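Side-chain contacts in spike protein P5 (Enterobacteria phage PRD1, PDB 1YQ5), which forms, together with P31 and P2, the spike complexes at the five-fold vertices of the capsid and is essential for viral infectivity: residues 8-12 with 13-17; 55-58 with 59-63. One frame throughout, in Å; residues are numbered along the deposited sequence.

Contact 1 (8-12 with 13-17); sequences SLMYS and TSTGG
A type I beta turn nested inside a wider pi-turn joins Ser12 to Thr15 and Gly17 in the loop that follows strand 5-11. One carbonyl oxygen holds both turns: Ser12 O accepts from Thr15 N at 3.0 Å, with the donor above the carbonyl plane, and from Gly17 N at 2.9 Å, nearer that plane and across its opposite face. With chi1 at 69°, Ser12 OG is placed between its own backbone N and carbonyl carbon, where it meets Thr15 OG1 at 2.8 Å; either hydroxyl could donate. A weak bond from Ser14 N to Ser12 OG, 3.1 Å long, adds an ST turn. Met10, a selenomethionine bent at chi2 and chi3, crosses the Thr15 side chain at about a right angle, Met10 CE lying 3.8 Å from Thr15 CG2. On the other side of the turn Gly17 CA sits over a face of the Tyr11 ring, 3.8 Å from its centroid, as a CH-pi contact. Tyr11 OH is hydrogen-bonded to Asp30 O, which ties the ring to a later part of the loop. Gly16, with phi at 88°, takes the left-handed bend that calls for glycine, just before the closing N-H of the pi-turn.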
loop_
_atom_site.group_PDB
_atom_site.type_symbol
_atom_site.label_atom_id
_atom_site.label_comp_id
_atom_site.label_asym_id
_atom_site.label_seq_id
_atom_site.Cartn_x
_atom_site.Cartn_y
_atom_site.Cartn_z
ATOM N N SER A 8 13.975 -8.614 2.558
ATOM C CA SER A 8 12.969 -9.064 1.606
ATOM C C SER A 8 13.004 -10.588 1.598
ATOM O O SER A 8 14.062 -11.194 1.413
ATOM C CB SER A 8 13.272 -8.500 0.215
ATOM O OG SER A 8 12.225 -8.801 -0.693
ATOM N N LEU A 9 11.844 -11.203 1.803
ATOM C CA LEU A 9 11.755 -12.651 1.868
ATOM C C LEU A 9 10.740 -13.250 0.904
ATOM O O LEU A 9 9.754 -12.609 0.533
ATOM C CB LEU A 9 11.366 -13.080 3.287
ATOM C CG LEU A 9 12.115 -12.467 4.472
ATOM C CD1 LEU A 9 11.393 -12.820 5.762
ATOM C CD2 LEU A 9 13.550 -12.972 4.494
HETATM N N MSE A 10 11.000 -14.492 0.511
HETATM C CA MSE A 10 10.101 -15.234 -0.359
HETATM C C MSE A 10 9.721 -16.451 0.484
HETATM O O MSE A 10 10.577 -17.257 0.862
HETATM C CB MSE A 10 10.810 -15.651 -1.650
HETATM C CG MSE A 10 9.869 -16.157 -2.743
HETATM SE SE MSE A 10 9.273 -17.970 -2.429
HETATM C CE MSE A 10 10.908 -18.860 -2.971
ATOM N N TYR A 11 8.431 -16.561 0.779
ATOM C CA TYR A 11 7.872 -17.615 1.621
ATOM C C TYR A 11 6.983 -18.548 0.795
ATOM O O TYR A 11 6.078 -18.093 0.097
ATOM C CB TYR A 11 7.054 -16.927 2.718
ATOM C CG TYR A 11 6.731 -17.725 3.960
ATOM C CD1 TYR A 11 7.738 -18.306 4.729
ATOM C CD2 TYR A 11 5.418 -17.803 4.428
ATOM C CE1 TYR A 11 7.444 -18.938 5.944
ATOM C CE2 TYR A 11 5.113 -18.431 5.636
ATOM C CZ TYR A 11 6.129 -18.993 6.390
ATOM O OH TYR A 11 5.831 -19.584 7.602
ATOM N N SER A 12 7.247 -19.849 0.874
ATOM C CA SER A 12 6.469 -20.845 0.132
ATOM C C SER A 12 6.544 -22.175 0.871
ATOM O O SER A 12 7.237 -22.283 1.881
ATOM C CB SER A 12 7.049 -21.041 -1.268
ATOM O OG SER A 12 8.311 -21.686 -1.191
ATOM N N THR A 13 5.843 -23.188 0.362
ATOM C CA THR A 13 5.869 -24.506 0.988
ATOM C C THR A 13 7.287 -25.070 0.926
ATOM O O THR A 13 7.661 -25.919 1.733
ATOM C CB THR A 13 4.927 -25.500 0.280
ATOM O OG1 THR A 13 5.281 -25.596 -1.105
ATOM C CG2 THR A 13 3.478 -25.053 0.413
ATOM N N SER A 14 8.071 -24.590 -0.037
ATOM C CA SER A 14 9.450 -25.045 -0.205
ATOM C C SER A 14 10.439 -24.198 0.587
ATOM O O SER A 14 11.579 -24.616 0.818
ATOM C CB SER A 14 9.848 -25.009 -1.684
ATOM O OG SER A 14 9.036 -25.880 -2.449
ATOM N N THR A 15 10.010 -23.010 0.999
ATOM C CA THR A 15 10.887 -22.125 1.742
ATOM C C THR A 15 10.347 -21.663 3.093
ATOM O O THR A 15 10.082 -20.477 3.300
ATOM C CB THR A 15 11.276 -20.883 0.891
ATOM O OG1 THR A 15 10.093 -20.238 0.408
ATOM C CG2 THR A 15 12.140 -21.298 -0.297
ATOM N N GLY A 16 10.166 -22.621 3.999
ATOM C CA GLY A 16 9.727 -22.309 5.349
ATOM C C GLY A 16 8.262 -22.207 5.722
ATOM O O GLY A 16 7.950 -22.110 6.904
ATOM N N GLY A 17 7.357 -22.235 4.751
ATOM C CA GLY A 17 5.952 -22.108 5.092
ATOM C C GLY A 17 5.234 -23.407 5.393
ATOM O O GLY A 17 5.741 -24.487 5.093
#

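Contact 2 (55-58 with 59-63); sequences AGKS and GLYQI
Tyr61 and the carbonyl of Lys57 close a tyrosine corner at the entrance to strand 59-68 of the P5 C-terminal jelly roll, whose sequence family belongs to the C1q/TNF clan, with Ser58 and Gly59 between them. In such a corner a tyrosine near a strand end reaches back to the backbone a few residues earlier, here four, to Lys57. Gly59, two places before the tyrosine as in the classic form of the motif, carries the chain from loop into strand with phi at 156°, a value that belongs to glycine. It is also paired through its backbone with Cys109 of the adjoining strand. Ser58 points its CB away from the strand, and its OG accepts a hydrogen bond from Val111 N. The path through these two residues leaves the Lys57 carbonyl at the hydroxyl end of the ring. Tyr61 completes the arrangement. Its CG stands anti to the carbonyl carbon (chi1 -72°), and the ring extends back toward the loop, with Lys57 O lying at its edge, in its plane, and 3.4 Å from CE1. The lysine chain leads off elsewhere, to a salt bridge between its NZ and Asp5, but Lys57 CB lies 3.3 Å from Tyr61 OH. That hydroxyl donates a short bond, Tyr61 OH to Lys57 O at 2.6 Å, in the carbonyl plane and on a lone pair, with a C=O...O angle of 142°.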
loop_
_atom_site.group_PDB
_atom_site.type_symbol
_atom_site.label_atom_id
_atom_site.label_comp_id
_atom_site.label_asym_id
_atom_site.label_seq_id
_atom_site.Cartn_x
_atom_site.Cartn_y
_atom_site.Cartn_z
ATOM N N ALA A 55 17.614 -3.803 18.671
ATOM C CA ALA A 55 17.538 -2.748 19.671
ATOM C C ALA A 55 18.056 -1.436 19.088
ATOM O O ALA A 55 19.016 -1.428 18.321
ATOM C CB ALA A 55 18.363 -3.135 20.901
ATOM N N GLY A 56 17.409 -0.334 19.453
ATOM C CA GLY A 56 17.827 0.967 18.968
ATOM C C GLY A 56 17.301 1.320 17.589
ATOM O O GLY A 56 17.638 2.376 17.055
ATOM N N LYS A 57 16.459 0.462 17.019
ATOM C CA LYS A 57 15.929 0.702 15.678
ATOM C C LYS A 57 14.517 1.290 15.600
ATOM O O LYS A 57 13.784 1.007 14.655
ATOM C CB LYS A 57 15.984 -0.594 14.857
ATOM C CG LYS A 57 17.399 -1.089 14.536
ATOM C CD LYS A 57 18.113 -0.165 13.557
ATOM C CE LYS A 57 19.551 -0.608 13.303
ATOM N NZ LYS A 57 20.216 0.262 12.278
ATOM N N SER A 58 14.127 2.104 16.576
ATOM C CA SER A 58 12.800 2.713 16.524
ATOM C C SER A 58 12.762 3.607 15.285
ATOM O O SER A 58 13.785 4.157 14.882
ATOM C CB SER A 58 12.539 3.559 17.774
ATOM O OG SER A 58 12.395 2.745 18.924
ATOM N N GLY A 59 11.593 3.744 14.672
ATOM C CA GLY A 59 11.500 4.583 13.492
ATOM C C GLY A 59 10.348 4.230 12.574
ATOM O O GLY A 59 9.416 3.518 12.966
ATOM N N LEU A 60 10.415 4.732 11.344
ATOM C CA LEU A 60 9.378 4.493 10.351
ATOM C C LEU A 60 9.757 3.317 9.470
ATOM O O LEU A 60 10.889 3.229 8.983
ATOM C CB LEU A 60 9.176 5.738 9.486
ATOM C CG LEU A 60 8.591 6.958 10.200
ATOM C CD1 LEU A 60 8.667 8.177 9.292
ATOM C CD2 LEU A 60 7.142 6.670 10.594
ATOM N N TYR A 61 8.802 2.417 9.271
ATOM C CA TYR A 61 9.024 1.232 8.460
ATOM C C TYR A 61 8.001 1.071 7.350
ATOM O O TYR A 61 6.801 1.228 7.575
ATOM C CB TYR A 61 8.990 -0.022 9.338
ATOM C CG TYR A 61 10.195 -0.176 10.231
ATOM C CD1 TYR A 61 10.333 0.586 11.392
ATOM C CD2 TYR A 61 11.223 -1.055 9.892
ATOM C CE1 TYR A 61 11.475 0.471 12.192
ATOM C CE2 TYR A 61 12.359 -1.176 10.678
ATOM C CZ TYR A 61 12.484 -0.412 11.824
ATOM O OH TYR A 61 13.630 -0.524 12.582
ATOM N N GLN A 62 8.489 0.762 6.152
ATOM C CA GLN A 62 7.622 0.523 5.005
ATOM C C GLN A 62 7.557 -0.992 4.896
ATOM O O GLN A 62 8.586 -1.663 4.800
ATOM C CB GLN A 62 8.216 1.119 3.727
ATOM C CG GLN A 62 7.426 0.784 2.462
ATOM C CD GLN A 62 5.947 1.133 2.567
ATOM O OE1 GLN A 62 5.585 2.260 2.909
ATOM N NE2 GLN A 62 5.085 0.163 2.267
ATOM N N ILE A 63 6.343 -1.524 4.911
ATOM C CA ILE A 63 6.135 -2.961 4.874
ATOM C C ILE A 63 5.148 -3.399 3.801
ATOM O O ILE A 63 4.118 -2.753 3.585
ATOM C CB ILE A 63 5.603 -3.434 6.237
ATOM C CG1 ILE A 63 6.599 -3.050 7.334
ATOM C CG2 ILE A 63 5.340 -4.927 6.216
ATOM C CD1 ILE A 63 5.995 -3.027 8.722
#

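Contacts 1 and 2 show two ways of fastening a loop to a strand end in one sheet, where strands 5-11 and 59-68 both flank strand 135-142. Their centres are 23 Å apart, on opposite sides of the chain's centre, and they do not touch. Both are partly buried; contact 1 includes solvent-exposed turn residues, whereas none of the touching residues of contact 2 is fully exposed. Contact 1 spreads its hold over several backbone and hydroxyl bonds, with an aromatic face at its flank. Contact 2 relies on a single phenol-to-carbonyl bond. Through Lys57, contact 2 also reaches strand 5-11, the strand that leads into contact 1.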